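Local coordinates for protein soluble lytic transglycosylase B3 (Pseudomonas aeruginosa, PDB 5ANZ) that binds calcium and probably cleaves the glycan strands of peptidoglycan as a lytic transglycosylase in bacterial cell-wall turnover, at residues G45-W51 with A161-Y165. Residues are numbered along the deposited sequence; the frame is centred on the assembly and turned at random.
Sequences GQSFEQW and ATLAY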
ATOM      1  N   GLY A  45      -4.140 -24.518 -21.334  1.00 72.41           N
ATOM      2  CA  GLY A  45      -4.769 -24.751 -22.622  1.00 71.29           C
ATOM      3  C   GLY A  45      -4.760 -23.502 -23.480  1.00 70.62           C
ATOM      4  O   GLY A  45      -4.655 -22.389 -22.960  1.00 75.79           O
ATOM      5  N   GLN A  46      -4.867 -23.683 -24.795  1.00 67.98           N
ATOM      6  CA  GLN A  46      -4.852 -22.556 -25.719  1.00 65.07           C
ATOM      7  C   GLN A  46      -6.191 -21.825 -25.697  1.00 55.71           C
ATOM      8  O   GLN A  46      -6.225 -20.596 -25.685  1.00 54.11           O
ATOM      9  CB  GLN A  46      -4.510 -23.010 -27.138  1.00 63.05           C
ATOM     10  CG  GLN A  46      -4.451 -21.875 -28.144  1.00 67.97           C
ATOM     11  CD  GLN A  46      -3.664 -22.232 -29.391  1.00 85.35           C
ATOM     12  OE1 GLN A  46      -2.513 -22.665 -29.311  1.00 91.86           O
ATOM     13  NE2 GLN A  46      -4.282 -22.051 -30.556  1.00 90.73           N
ATOM     14  N   SER A  47      -7.291 -22.575 -25.696  1.00 49.20           N
ATOM     15  CA  SER A  47      -8.601 -21.963 -25.491  1.00 49.61           C
ATOM     16  C   SER A  47      -8.859 -21.834 -23.990  1.00 46.55           C
ATOM     17  O   SER A  47      -8.238 -22.540 -23.195  1.00 45.78           O
ATOM     18  CB  SER A  47      -9.701 -22.786 -26.158  1.00 53.75           C
ATOM     19  OG  SER A  47     -10.176 -23.789 -25.282  1.00 49.95           O
ATOM     20  N   PHE A  48      -9.758 -20.936 -23.594  1.00 43.79           N
ATOM     21  CA  PHE A  48     -10.057 -20.759 -22.168  1.00 38.26           C
ATOM     22  C   PHE A  48     -10.665 -22.028 -21.573  1.00 39.89           C
ATOM     23  O   PHE A  48     -10.339 -22.421 -20.454  1.00 47.23           O
ATOM     24  CB  PHE A  48     -11.003 -19.576 -21.936  1.00 36.87           C
ATOM     25  CG  PHE A  48     -11.367 -19.373 -20.491  1.00 40.91           C
ATOM     26  CD1 PHE A  48     -10.452 -18.840 -19.602  1.00 37.34           C
ATOM     27  CD2 PHE A  48     -12.620 -19.731 -20.017  1.00 39.55           C
ATOM     28  CE1 PHE A  48     -10.774 -18.652 -18.267  1.00 33.94           C
ATOM     29  CE2 PHE A  48     -12.952 -19.546 -18.681  1.00 38.82           C
ATOM     30  CZ  PHE A  48     -12.024 -19.003 -17.803  1.00 35.84           C
ATOM     31  N   GLU A  49     -11.559 -22.662 -22.325  1.00 45.41           N
ATOM     32  CA  GLU A  49     -12.173 -23.902 -21.874  1.00 46.75           C
ATOM     33  C   GLU A  49     -11.115 -24.983 -21.684  1.00 48.01           C
ATOM     34  O   GLU A  49     -11.164 -25.748 -20.720  1.00 41.75           O
ATOM     35  CB  GLU A  49     -13.240 -24.376 -22.864  1.00 58.54           C
ATOM     36  CG  GLU A  49     -14.460 -23.467 -22.957  1.00 68.76           C
ATOM     37  CD  GLU A  49     -14.173 -22.160 -23.678  1.00 76.33           C
ATOM     38  OE1 GLU A  49     -13.038 -21.982 -24.170  1.00 76.45           O
ATOM     39  OE2 GLU A  49     -15.085 -21.309 -23.752  1.00 79.02           O
ATOM     40  N   GLN A  50     -10.162 -25.053 -22.609  1.00 46.21           N
ATOM     41  CA  GLN A  50      -9.054 -25.990 -22.471  1.00 47.56           C
ATOM     42  C   GLN A  50      -8.254 -25.671 -21.213  1.00 42.69           C
ATOM     43  O   GLN A  50      -7.947 -26.561 -20.422  1.00 47.56           O
ATOM     44  CB  GLN A  50      -8.149 -25.959 -23.706  1.00 47.43           C
ATOM     45  CG  GLN A  50      -8.650 -26.812 -24.873  1.00 52.73           C
ATOM     46  CD  GLN A  50      -7.938 -26.493 -26.175  1.00 57.28           C
ATOM     47  OE1 GLN A  50      -7.130 -25.565 -26.243  1.00 55.98           O
ATOM     48  NE2 GLN A  50      -8.233 -27.261 -27.219  1.00 66.06           N
ATOM     49  N   TRP A  51      -7.922 -24.400 -21.017  1.00 40.60           N
ATOM     50  CA  TRP A  51      -7.190 -24.031 -19.819  1.00 42.70           C
ATOM     51  C   TRP A  51      -8.009 -24.396 -18.577  1.00 41.50           C
ATOM     52  O   TRP A  51      -7.468 -24.916 -17.604  1.00 37.25           O
ATOM     53  CB  TRP A  51      -6.834 -22.537 -19.797  1.00 39.12           C
ATOM     54  CG  TRP A  51      -6.433 -22.135 -18.414  1.00 38.91           C
ATOM     55  CD1 TRP A  51      -5.178 -22.180 -17.874  1.00 36.46           C
ATOM     56  CD2 TRP A  51      -7.305 -21.690 -17.369  1.00 35.61           C
ATOM     57  NE1 TRP A  51      -5.220 -21.775 -16.556  1.00 34.82           N
ATOM     58  CE2 TRP A  51      -6.515 -21.475 -16.225  1.00 34.55           C
ATOM     59  CE3 TRP A  51      -8.681 -21.461 -17.291  1.00 30.81           C
ATOM     60  CZ2 TRP A  51      -7.055 -21.025 -15.018  1.00 31.43           C
ATOM     61  CZ3 TRP A  51      -9.215 -21.011 -16.088  1.00 30.57           C
ATOM     62  CH2 TRP A  51      -8.405 -20.805 -14.972  1.00 30.60           C
ATOM     63  N   ALA A 161      -9.048 -16.168 -12.863  1.00 26.29           N
ATOM     64  CA  ALA A 161      -8.972 -17.125 -13.967  1.00 25.62           C
ATOM     65  C   ALA A 161      -8.452 -16.455 -15.228  1.00 30.55           C
ATOM     66  O   ALA A 161      -7.666 -17.044 -15.983  1.00 29.51           O
ATOM     67  CB  ALA A 161     -10.352 -17.754 -14.226  1.00 22.72           C
ATOM     68  N   THR A 162      -8.892 -15.221 -15.459  1.00 26.19           N
ATOM     69  CA  THR A 162      -8.417 -14.456 -16.599  1.00 25.83           C
ATOM     70  C   THR A 162      -6.896 -14.302 -16.526  1.00 29.61           C
ATOM     71  O   THR A 162      -6.193 -14.612 -17.484  1.00 30.41           O
ATOM     72  CB  THR A 162      -9.078 -13.068 -16.670  1.00 26.51           C
ATOM     73  OG1 THR A 162     -10.487 -13.235 -16.907  1.00 27.27           O
ATOM     74  CG2 THR A 162      -8.470 -12.257 -17.807  1.00 26.85           C
ATOM     75  N   LEU A 163      -6.397 -13.848 -15.377  1.00 27.28           N
ATOM     76  CA  LEU A 163      -4.947 -13.669 -15.203  1.00 27.72           C
ATOM     77  C   LEU A 163      -4.180 -14.991 -15.282  1.00 32.56           C
ATOM     78  O   LEU A 163      -3.072 -15.042 -15.814  1.00 36.22           O
ATOM     79  CB  LEU A 163      -4.664 -12.986 -13.868  1.00 24.95           C
ATOM     80  CG  LEU A 163      -5.217 -11.571 -13.730  1.00 30.96           C
ATOM     81  CD1 LEU A 163      -4.967 -11.062 -12.326  1.00 29.16           C
ATOM     82  CD2 LEU A 163      -4.563 -10.644 -14.743  1.00 33.03           C
ATOM     83  N   ALA A 164      -4.763 -16.061 -14.745  1.00 26.74           N
ATOM     84  CA  ALA A 164      -4.131 -17.376 -14.842  1.00 34.05           C
ATOM     85  C   ALA A 164      -4.013 -17.814 -16.300  1.00 38.28           C
ATOM     86  O   ALA A 164      -2.981 -18.343 -16.736  1.00 38.37           O
ATOM     87  CB  ALA A 164      -4.919 -18.405 -14.036  1.00 30.01           C
ATOM     88  N   TYR A 165      -5.085 -17.591 -17.053  1.00 32.36           N
ATOM     89  CA  TYR A 165      -5.147 -17.993 -18.454  1.00 33.95           C
ATOM     90  C   TYR A 165      -4.216 -17.186 -19.354  1.00 38.11           C
ATOM     91  O   TYR A 165      -3.483 -17.754 -20.159  1.00 39.85           O
ATOM     92  CB  TYR A 165      -6.587 -17.878 -18.962  1.00 32.73           C
ATOM     93  CG  TYR A 165      -6.765 -18.086 -20.458  1.00 34.60           C
ATOM     94  CD1 TYR A 165      -6.376 -19.269 -21.075  1.00 36.95           C
ATOM     95  CD2 TYR A 165      -7.358 -17.106 -21.246  1.00 40.92           C
ATOM     96  CE1 TYR A 165      -6.555 -19.463 -22.437  1.00 38.93           C
ATOM     97  CE2 TYR A 165      -7.545 -17.290 -22.607  1.00 37.81           C
ATOM     98  CZ  TYR A 165      -7.142 -18.472 -23.199  1.00 44.78           C
ATOM     99  OH  TYR A 165      -7.320 -18.662 -24.555  1.00 46.39           O
TER
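An aromatic cluster of F48, W51 and Y165 joins the capped start of helix 48-61 to one side of helix 156-166, within the transglycosylase SLT family region and away from the calcium and sugar sites. F48 turns the edge of its ring to the face of Y165, an edge-to-face pair with planes at 84° and CD1 of F48 lying 3.9 Å from CG of Y165. The same tyrosine ring receives the backbone over a face: CA of F48 sits 4.0 Å from its centroid, a CH-pi contact. W51 answers in kind, for CA of Y165 stands over its five-membered ring, 5° off the normal. Further along the indole, CZ2 of W51 touches CB of A164 at 3.5 Å and CH2 of W51 meets CB of A161 at 3.7 Å, consistent with the small methyls allowing a close approach. CG of Y165 is anti to the backbone N (chi1 172°), which extends the phenol away from its own helix to the turn preceding 48-61. There its OH donates a hydrogen bond to O of Q46, near the phenol plane; the modelled 2.5 Å is very short and, with Q46 poorly ordered, uncertain. S47 and Q50 form a capping box at the helix start: N of Q50 donates to OG of S47 at 3.0 Å, while N of S47 returns a bond to OE1 of Q50, nearly straight at the hydrogen though the donor lies above the carbonyl plane. Around the cluster, F48 and Y165 rest on P78 in the loop before helix 80-87, F73 of helix 66-73 touches W51 and A161, and helix 170-186 supplies H174 and L177 against the indole.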